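Side-chain contacts in chitinase (Thermococcus chitonophagus, PDB 5XSW), which probably cleaves chitin as an endochitinase, its C-terminal portion here combining a beta-stranded N-terminal region with a largely helical domain that holds a bound glycan: residues A[113-118]-A[194-199]; A[152-157]-A[302-307]. All coordinates share one frame; numbering follows the deposited sequence.

Contact 1: A[113-118]-A[194-199]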
ATOM      1  N   PRO A 113     -15.409   9.319 -20.496  1.00 27.38           N
ATOM      2  CA  PRO A 113     -16.460   9.394 -21.514  1.00 32.63           C
ATOM      3  C   PRO A 113     -17.869   9.304 -20.926  1.00 35.27           C
ATOM      4  O   PRO A 113     -18.096   8.713 -19.880  1.00 29.95           O
ATOM      5  CB  PRO A 113     -16.186   8.183 -22.400  1.00 31.29           C
ATOM      6  CG  PRO A 113     -14.770   7.648 -21.979  1.00 31.96           C
ATOM      7  CD  PRO A 113     -14.552   8.107 -20.601  1.00 25.13           C
ATOM      8  N   THR A 114     -18.824   9.907 -21.620  1.00 31.07           N
ATOM      9  CA  THR A 114     -20.236   9.728 -21.297  1.00 30.96           C
ATOM     10  C   THR A 114     -20.764   8.469 -21.972  1.00 27.39           C
ATOM     11  O   THR A 114     -20.684   8.297 -23.186  1.00 37.23           O
ATOM     12  CB  THR A 114     -21.059  10.961 -21.740  1.00 33.25           C
ATOM     13  OG1 THR A 114     -20.631  12.042 -20.945  1.00 33.75           O
ATOM     14  CG2 THR A 114     -22.581  10.747 -21.463  1.00 31.09           C
ATOM     15  N   ILE A 115     -21.264   7.543 -21.185  1.00 29.34           N
ATOM     16  CA  ILE A 115     -21.766   6.303 -21.766  1.00 25.92           C
ATOM     17  C   ILE A 115     -23.206   6.577 -22.312  1.00 29.57           C
ATOM     18  O   ILE A 115     -23.543   6.186 -23.422  1.00 33.21           O
ATOM     19  CB  ILE A 115     -21.852   5.150 -20.725  1.00 31.92           C
ATOM     20  CG1 ILE A 115     -20.516   4.971 -19.952  1.00 34.71           C
ATOM     21  CG2 ILE A 115     -22.382   3.860 -21.401  1.00 29.96           C
ATOM     22  CD1 ILE A 115     -19.341   4.727 -20.885  1.00 30.60           C
ATOM     23  N   GLY A 116     -24.028   7.225 -21.491  1.00 34.01           N
ATOM     24  CA  GLY A 116     -25.404   7.567 -21.861  1.00 33.94           C
ATOM     25  C   GLY A 116     -25.981   8.476 -20.794  1.00 37.40           C
ATOM     26  O   GLY A 116     -25.365   8.675 -19.760  1.00 32.31           O
ATOM     27  N   GLU A 117     -27.172   9.025 -21.022  1.00 31.06           N
ATOM     28  CA  GLU A 117     -27.771   9.961 -20.067  1.00 29.48           C
ATOM     29  C   GLU A 117     -29.275   9.740 -20.011  1.00 30.32           C
ATOM     30  O   GLU A 117     -29.842   9.302 -21.000  1.00 32.21           O
ATOM     31  CB  GLU A 117     -27.491  11.415 -20.493  1.00 39.55           C
ATOM     32  CG  GLU A 117     -26.044  11.827 -20.440  1.00 49.47           C
ATOM     33  CD  GLU A 117     -25.883  13.320 -20.704  1.00 59.27           C
ATOM     34  OE1 GLU A 117     -26.867  13.942 -21.167  1.00 62.54           O
ATOM     35  OE2 GLU A 117     -24.797  13.872 -20.440  1.00 55.70           O
ATOM     36  N   LEU A 118     -29.879   9.977 -18.855  1.00 31.65           N
ATOM     37  CA  LEU A 118     -31.326   9.888 -18.712  1.00 30.09           C
ATOM     38  C   LEU A 118     -31.924  10.999 -19.562  1.00 41.30           C
ATOM     39  O   LEU A 118     -31.285  12.045 -19.726  1.00 34.26           O
ATOM     40  CB  LEU A 118     -31.752  10.078 -17.260  1.00 32.11           C
ATOM     41  CG  LEU A 118     -31.434   8.928 -16.300  1.00 30.19           C
ATOM     42  CD1 LEU A 118     -31.644   9.319 -14.857  1.00 31.72           C
ATOM     43  CD2 LEU A 118     -32.294   7.737 -16.656  1.00 28.64           C
ATOM     44  N   LEU A 194     -21.543  -1.032 -12.149  1.00 23.21           N
ATOM     45  CA  LEU A 194     -21.323   0.215 -11.448  1.00 20.52           C
ATOM     46  C   LEU A 194     -19.900   0.701 -11.760  1.00 24.62           C
ATOM     47  O   LEU A 194     -19.692   1.907 -11.898  1.00 23.06           O
ATOM     48  CB  LEU A 194     -21.510   0.076  -9.913  1.00 22.07           C
ATOM     49  CG  LEU A 194     -21.163   1.331  -9.078  1.00 25.56           C
ATOM     50  CD1 LEU A 194     -22.013   2.545  -9.594  1.00 24.08           C
ATOM     51  CD2 LEU A 194     -21.411   1.123  -7.568  1.00 24.60           C
ATOM     52  N   ALA A 195     -18.926  -0.207 -11.844  1.00 21.84           N
ATOM     53  CA  ALA A 195     -17.573   0.220 -12.226  1.00 20.37           C
ATOM     54  C   ALA A 195     -17.594   0.914 -13.603  1.00 23.76           C
ATOM     55  O   ALA A 195     -16.889   1.868 -13.842  1.00 23.18           O
ATOM     56  CB  ALA A 195     -16.589  -1.018 -12.274  1.00 22.03           C
ATOM     57  N   TYR A 196     -18.369   0.340 -14.515  1.00 20.40           N
ATOM     58  CA  TYR A 196     -18.540   0.871 -15.882  1.00 19.29           C
ATOM     59  C   TYR A 196     -19.162   2.269 -15.831  1.00 21.88           C
ATOM     60  O   TYR A 196     -18.611   3.214 -16.311  1.00 23.42           O
ATOM     61  CB  TYR A 196     -19.453  -0.089 -16.645  1.00 24.33           C
ATOM     62  CG  TYR A 196     -19.768   0.248 -18.095  1.00 26.83           C
ATOM     63  CD1 TYR A 196     -18.883   0.974 -18.889  1.00 26.09           C
ATOM     64  CD2 TYR A 196     -20.957  -0.220 -18.681  1.00 31.30           C
ATOM     65  CE1 TYR A 196     -19.180   1.230 -20.246  1.00 24.16           C
ATOM     66  CE2 TYR A 196     -21.262   0.050 -20.009  1.00 29.61           C
ATOM     67  CZ  TYR A 196     -20.383   0.784 -20.775  1.00 28.52           C
ATOM     68  OH  TYR A 196     -20.688   1.021 -22.108  1.00 29.15           O
ATOM     69  N   GLU A 197     -20.320   2.395 -15.205  1.00 23.31           N
ATOM     70  CA  GLU A 197     -21.028   3.679 -15.217  1.00 24.61           C
ATOM     71  C   GLU A 197     -20.305   4.740 -14.390  1.00 27.44           C
ATOM     72  O   GLU A 197     -20.241   5.928 -14.752  1.00 24.35           O
ATOM     73  CB  GLU A 197     -22.517   3.478 -14.732  1.00 21.00           C
ATOM     74  CG  GLU A 197     -23.391   4.779 -14.869  1.00 27.68           C
ATOM     75  CD  GLU A 197     -23.546   5.262 -16.334  1.00 31.21           C
ATOM     76  OE1 GLU A 197     -23.447   4.444 -17.310  1.00 30.05           O
ATOM     77  OE2 GLU A 197     -23.810   6.469 -16.508  1.00 38.08           O
ATOM     78  N   TRP A 198     -19.746   4.338 -13.261  1.00 22.50           N
ATOM     79  CA  TRP A 198     -19.044   5.274 -12.405  1.00 23.16           C
ATOM     80  C   TRP A 198     -17.668   5.659 -12.974  1.00 25.89           C
ATOM     81  O   TRP A 198     -17.372   6.854 -13.108  1.00 23.87           O
ATOM     82  CB  TRP A 198     -18.878   4.658 -10.980  1.00 22.33           C
ATOM     83  CG  TRP A 198     -18.591   5.646  -9.889  1.00 21.22           C
ATOM     84  CD1 TRP A 198     -18.318   7.000 -10.006  1.00 27.40           C
ATOM     85  CD2 TRP A 198     -18.543   5.350  -8.502  1.00 24.05           C
ATOM     86  NE1 TRP A 198     -18.139   7.543  -8.752  1.00 27.42           N
ATOM     87  CE2 TRP A 198     -18.282   6.547  -7.815  1.00 29.08           C
ATOM     88  CE3 TRP A 198     -18.744   4.173  -7.760  1.00 25.58           C
ATOM     89  CZ2 TRP A 198     -18.168   6.595  -6.421  1.00 28.14           C
ATOM     90  CZ3 TRP A 198     -18.662   4.233  -6.397  1.00 26.03           C
ATOM     91  CH2 TRP A 198     -18.357   5.442  -5.737  1.00 29.95           C
ATOM     92  N   PHE A 199     -16.821   4.681 -13.339  1.00 22.82           N
ATOM     93  CA  PHE A 199     -15.399   5.018 -13.674  1.00 20.93           C
ATOM     94  C   PHE A 199     -15.097   4.804 -15.153  1.00 20.32           C
ATOM     95  O   PHE A 199     -13.964   4.996 -15.587  1.00 22.79           O
ATOM     96  CB  PHE A 199     -14.400   4.190 -12.784  1.00 23.24           C
ATOM     97  CG  PHE A 199     -14.595   4.469 -11.303  1.00 22.29           C
ATOM     98  CD1 PHE A 199     -14.212   5.689 -10.781  1.00 23.45           C
ATOM     99  CD2 PHE A 199     -15.194   3.510 -10.457  1.00 23.78           C
ATOM    100  CE1 PHE A 199     -14.456   5.997  -9.417  1.00 26.02           C
ATOM    101  CE2 PHE A 199     -15.392   3.795  -9.114  1.00 28.91           C
ATOM    102  CZ  PHE A 199     -15.058   5.060  -8.611  1.00 25.84           C
TER
HETATM  103  O   HOH W   1     -22.140   7.879 -18.452  1.00 32.24           O
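Ile115, in the loop that follows strand 98-104, fits its branched side chain against two consecutive residues of helix 186-199, Tyr196 and Glu197. Its CG2 methyl reaches the phenol end of the tyrosine, 3.4 Å from Tyr196 OH, while Ile115 CD1 lies 3.6 Å from Tyr196 CE1. Both branches thus press on the outer end of the ring, and CD1 meets it obliquely. Tyr196 extends there because its CG stands opposite the backbone N (chi1 -179°), which carries the phenol away from the helix backbone toward the loop. Glu197 leaves the backbone in the same sense but folds at chi2 (62°); the Glu197 and Ile115 side chains run past each other in opposite directions, which brings the carboxylate beside Ile115. Ile115 CB and Glu197 OE1 are 3.8 Å apart, a packing contact between a hydrocarbon and an oxygen that is paired in a salt bridge with Arg458.

The other carboxylate oxygen is tied to the loop through a water. This molecule donates to Glu197 OE2 at 2.9 Å and accepts from Ile115 N at 2.9 Å, so one residue meets the helix through its side chain and, by way of solvent, through its backbone. The two oxygens therefore have separate tasks, OE1 facing a positive charge and OE2 a water, an environment that would probably keep the glutamate ionised. Gly116 adds only a small surface beside OE2.

Helix 449-461 also borders the contact: Arg458 touches Ile115 and pairs with Glu197, and Leu454 packs on Glu197. The helix bearing Tyr196 is itself set in the helical domain against helix 288-311, through Ala195 and Phe199, and against the start of helix 203-214, where Pro203 meets Tyr196.

Contact 2: A[152-157]-A[302-307]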
ATOM      1  N   ILE A 152     -10.765   1.720 -20.990  1.00 21.24           N
ATOM      2  CA  ILE A 152     -11.769   2.830 -20.888  1.00 24.35           C
ATOM      3  C   ILE A 152     -12.739   2.733 -22.063  1.00 24.43           C
ATOM      4  O   ILE A 152     -12.294   2.523 -23.185  1.00 24.07           O
ATOM      5  CB  ILE A 152     -11.087   4.252 -20.871  1.00 26.43           C
ATOM      6  CG1 ILE A 152     -10.197   4.408 -19.604  1.00 25.00           C
ATOM      7  CG2 ILE A 152     -12.139   5.417 -20.945  1.00 24.19           C
ATOM      8  CD1 ILE A 152     -11.039   4.510 -18.311  1.00 21.87           C
ATOM      9  N   MET A 153     -14.038   2.924 -21.806  1.00 22.08           N
ATOM     10  CA  MET A 153     -15.042   2.720 -22.829  1.00 22.50           C
ATOM     11  C   MET A 153     -15.236   4.067 -23.575  1.00 26.34           C
ATOM     12  O   MET A 153     -16.218   4.760 -23.333  1.00 26.22           O
ATOM     13  CB  MET A 153     -16.376   2.246 -22.221  1.00 23.28           C
ATOM     14  CG  MET A 153     -17.375   1.750 -23.381  1.00 27.37           C
ATOM     15  SD  MET A 153     -16.970   0.089 -23.942  1.00 33.84           S
ATOM     16  CE  MET A 153     -17.895  -0.949 -22.824  1.00 31.37           C
ATOM     17  N   TYR A 154     -14.260   4.464 -24.391  1.00 24.50           N
ATOM     18  CA  TYR A 154     -14.395   5.739 -25.137  1.00 25.98           C
ATOM     19  C   TYR A 154     -15.556   5.658 -26.131  1.00 28.30           C
ATOM     20  O   TYR A 154     -16.204   6.634 -26.368  1.00 27.69           O
ATOM     21  CB  TYR A 154     -13.111   6.066 -25.900  1.00 23.56           C
ATOM     22  CG  TYR A 154     -11.893   6.281 -25.010  1.00 25.23           C
ATOM     23  CD1 TYR A 154     -11.736   7.454 -24.338  1.00 24.25           C
ATOM     24  CD2 TYR A 154     -10.901   5.279 -24.887  1.00 24.16           C
ATOM     25  CE1 TYR A 154     -10.566   7.657 -23.483  1.00 27.48           C
ATOM     26  CE2 TYR A 154      -9.722   5.467 -24.056  1.00 23.12           C
ATOM     27  CZ  TYR A 154      -9.580   6.646 -23.375  1.00 23.64           C
ATOM     28  OH  TYR A 154      -8.474   6.885 -22.575  1.00 26.50           O
ATOM     29  N   ASN A 155     -15.799   4.489 -26.714  1.00 26.93           N
ATOM     30  CA  ASN A 155     -16.859   4.340 -27.736  1.00 30.97           C
ATOM     31  C   ASN A 155     -17.848   3.195 -27.407  1.00 21.93           C
ATOM     32  O   ASN A 155     -17.766   2.103 -27.951  1.00 28.75           O
ATOM     33  CB  ASN A 155     -16.198   4.099 -29.113  1.00 30.81           C
ATOM     34  CG  ASN A 155     -15.173   5.210 -29.498  1.00 38.88           C
ATOM     35  OD1 ASN A 155     -13.955   4.954 -29.572  1.00 43.54           O
ATOM     36  ND2 ASN A 155     -15.669   6.419 -29.792  1.00 31.54           N
ATOM     37  N   PRO A 156     -18.719   3.425 -26.450  1.00 24.27           N
ATOM     38  CA  PRO A 156     -19.608   2.391 -25.929  1.00 30.88           C
ATOM     39  C   PRO A 156     -20.438   1.828 -27.074  1.00 33.52           C
ATOM     40  O   PRO A 156     -20.855   2.579 -27.987  1.00 32.31           O
ATOM     41  CB  PRO A 156     -20.481   3.141 -24.914  1.00 26.76           C
ATOM     42  CG  PRO A 156     -19.866   4.434 -24.727  1.00 32.47           C
ATOM     43  CD  PRO A 156     -18.950   4.739 -25.838  1.00 26.24           C
ATOM     44  N   PRO A 157     -20.607   0.520 -27.086  1.00 31.57           N
ATOM     45  CA  PRO A 157     -21.365  -0.046 -28.202  1.00 34.18           C
ATOM     46  C   PRO A 157     -22.863   0.275 -28.102  1.00 37.22           C
ATOM     47  O   PRO A 157     -23.559   0.097 -29.089  1.00 35.02           O
ATOM     48  CB  PRO A 157     -21.149  -1.539 -28.044  1.00 34.10           C
ATOM     49  CG  PRO A 157     -21.011  -1.723 -26.507  1.00 29.78           C
ATOM     50  CD  PRO A 157     -20.179  -0.506 -26.108  1.00 31.00           C
ATOM     51  N   MET A 302      -6.614   4.625 -10.498  1.00 21.84           N
ATOM     52  CA  MET A 302      -5.526   5.295  -9.825  1.00 20.99           C
ATOM     53  C   MET A 302      -4.314   5.385 -10.744  1.00 21.60           C
ATOM     54  O   MET A 302      -3.666   6.406 -10.792  1.00 22.63           O
ATOM     55  CB  MET A 302      -5.149   4.552  -8.546  1.00 20.68           C
ATOM     56  CG  MET A 302      -3.893   5.067  -7.867  1.00 25.21           C
ATOM     57  SD  MET A 302      -2.372   4.351  -8.514  1.00 31.35           S
ATOM     58  CE  MET A 302      -2.395   2.744  -7.731  1.00 29.33           C
ATOM     59  N   GLU A 303      -4.023   4.325 -11.481  1.00 20.23           N
ATOM     60  CA  GLU A 303      -2.879   4.361 -12.373  1.00 21.85           C
ATOM     61  C   GLU A 303      -3.063   5.446 -13.429  1.00 25.32           C
ATOM     62  O   GLU A 303      -2.170   6.240 -13.670  1.00 21.99           O
ATOM     63  CB  GLU A 303      -2.714   3.023 -13.082  1.00 21.95           C
ATOM     64  CG  GLU A 303      -2.570   1.812 -12.185  1.00 24.50           C
ATOM     65  CD  GLU A 303      -2.574   0.525 -12.976  1.00 24.85           C
ATOM     66  OE1 GLU A 303      -2.006   0.519 -14.074  1.00 23.05           O
ATOM     67  OE2 GLU A 303      -3.152  -0.464 -12.514  1.00 21.22           O
ATOM     68  N   ARG A 304      -4.251   5.489 -14.017  1.00 22.15           N
ATOM     69  CA  ARG A 304      -4.558   6.443 -15.065  1.00 25.25           C
ATOM     70  C   ARG A 304      -4.506   7.866 -14.550  1.00 19.82           C
ATOM     71  O   ARG A 304      -3.928   8.726 -15.184  1.00 22.70           O
ATOM     72  CB  ARG A 304      -5.931   6.149 -15.662  1.00 24.02           C
ATOM     73  CG  ARG A 304      -6.239   6.901 -16.943  1.00 20.33           C
ATOM     74  CD  ARG A 304      -7.307   6.187 -17.743  1.00 24.41           C
ATOM     75  NE  ARG A 304      -7.739   6.906 -18.933  1.00 23.02           N
ATOM     76  CZ  ARG A 304      -8.747   7.764 -18.964  1.00 24.49           C
ATOM     77  NH1 ARG A 304      -9.427   8.043 -17.868  1.00 20.57           N
ATOM     78  NH2 ARG A 304      -9.071   8.354 -20.098  1.00 24.13           N
ATOM     79  N   GLU A 305      -5.085   8.085 -13.376  1.00 18.94           N
ATOM     80  CA  GLU A 305      -5.058   9.385 -12.711  1.00 20.09           C
ATOM     81  C   GLU A 305      -3.640   9.817 -12.385  1.00 28.42           C
ATOM     82  O   GLU A 305      -3.295  11.022 -12.494  1.00 24.66           O
ATOM     83  CB  GLU A 305      -5.909   9.408 -11.424  1.00 20.26           C
ATOM     84  CG  GLU A 305      -7.491   9.309 -11.646  1.00 21.25           C
ATOM     85  CD  GLU A 305      -8.192  10.684 -11.836  1.00 25.67           C
ATOM     86  OE1 GLU A 305      -7.481  11.713 -11.785  1.00 26.26           O
ATOM     87  OE2 GLU A 305      -9.465  10.733 -11.949  1.00 26.28           O
ATOM     88  N   LEU A 306      -2.802   8.868 -11.968  1.00 23.93           N
ATOM     89  CA  LEU A 306      -1.420   9.209 -11.614  1.00 22.32           C
ATOM     90  C   LEU A 306      -0.645   9.661 -12.893  1.00 21.97           C
ATOM     91  O   LEU A 306       0.147  10.630 -12.859  1.00 22.97           O
ATOM     92  CB  LEU A 306      -0.693   7.994 -10.994  1.00 20.74           C
ATOM     93  CG  LEU A 306       0.775   8.186 -10.674  1.00 25.11           C
ATOM     94  CD1 LEU A 306       0.998   9.228  -9.592  1.00 23.75           C
ATOM     95  CD2 LEU A 306       1.331   6.800 -10.224  1.00 22.15           C
ATOM     96  N   LEU A 307      -0.815   8.912 -13.971  1.00 21.50           N
ATOM     97  CA  LEU A 307      -0.161   9.258 -15.233  1.00 22.44           C
ATOM     98  C   LEU A 307      -0.587  10.678 -15.645  1.00 26.06           C
ATOM     99  O   LEU A 307       0.247  11.544 -15.941  1.00 27.75           O
ATOM    100  CB  LEU A 307      -0.493   8.238 -16.299  1.00 19.88           C
ATOM    101  CG  LEU A 307       0.330   6.927 -16.127  1.00 22.97           C
ATOM    102  CD1 LEU A 307      -0.201   5.757 -16.917  1.00 23.47           C
ATOM    103  CD2 LEU A 307       1.854   7.094 -16.398  1.00 24.98           C
TER
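Arg304 of helix 288-311 meets the loop residues Ile152 and Tyr154 with two different parts of its guanidinium. Ile152 lies over one face, offset toward the rim, with Ile152 CG1 3.6 Å from Arg304 NE. Tyr154 comes to the edge, where Arg304 NH2 donates to Tyr154 OH over 2.9 Å. That bond is bent, 143° at the hydrogen, and the hydroxyl sits somewhat out of the guanidinium plane. The phenol ring and the guanidinium are steeply inclined to each other, at 64°. Arg304 spans the gap with a chain extended from CG to NE. Ile152 also packs on the phenol, its CG2 lying 3.6 Å above the plane of the Tyr154 ring, over the centre. In the next shell Glu328, on helix 327-338, forms a salt bridge with Arg304 NE and a hydrogen bond with Tyr154 OH, and Ile111 O accepts from Arg304 NH2. Arginine, tyrosine and glutamate so make a closed circuit. The buried positive charge is met by a carboxylate, a hydroxyl and a carbonyl, which probably compensates the cost of its burial and holds the guanidinium in a fixed rotation.

Contacts 1 and 2 lie about 12 Å apart, centre to centre, and touch directly, the loop 152-157 meeting both Tyr196 on helix 186-199 and Pro113 in the loop 113-118. Tyr196 OH of contact 1 rests 3.5 Å from Met153 CE and equally far from Pro156 CB, while Pro113 CG sits 3.6 Å from Ile152 CG2. Their segments alternate along the chain. Neither contact supplies a residue to the observed glycan pocket, yet their neighbours reach it: helix 203-214, packed on Tyr196, carries Lys212, Glu213 and Asn214, and helix 327-338, which bears Glu328, carries Asn337.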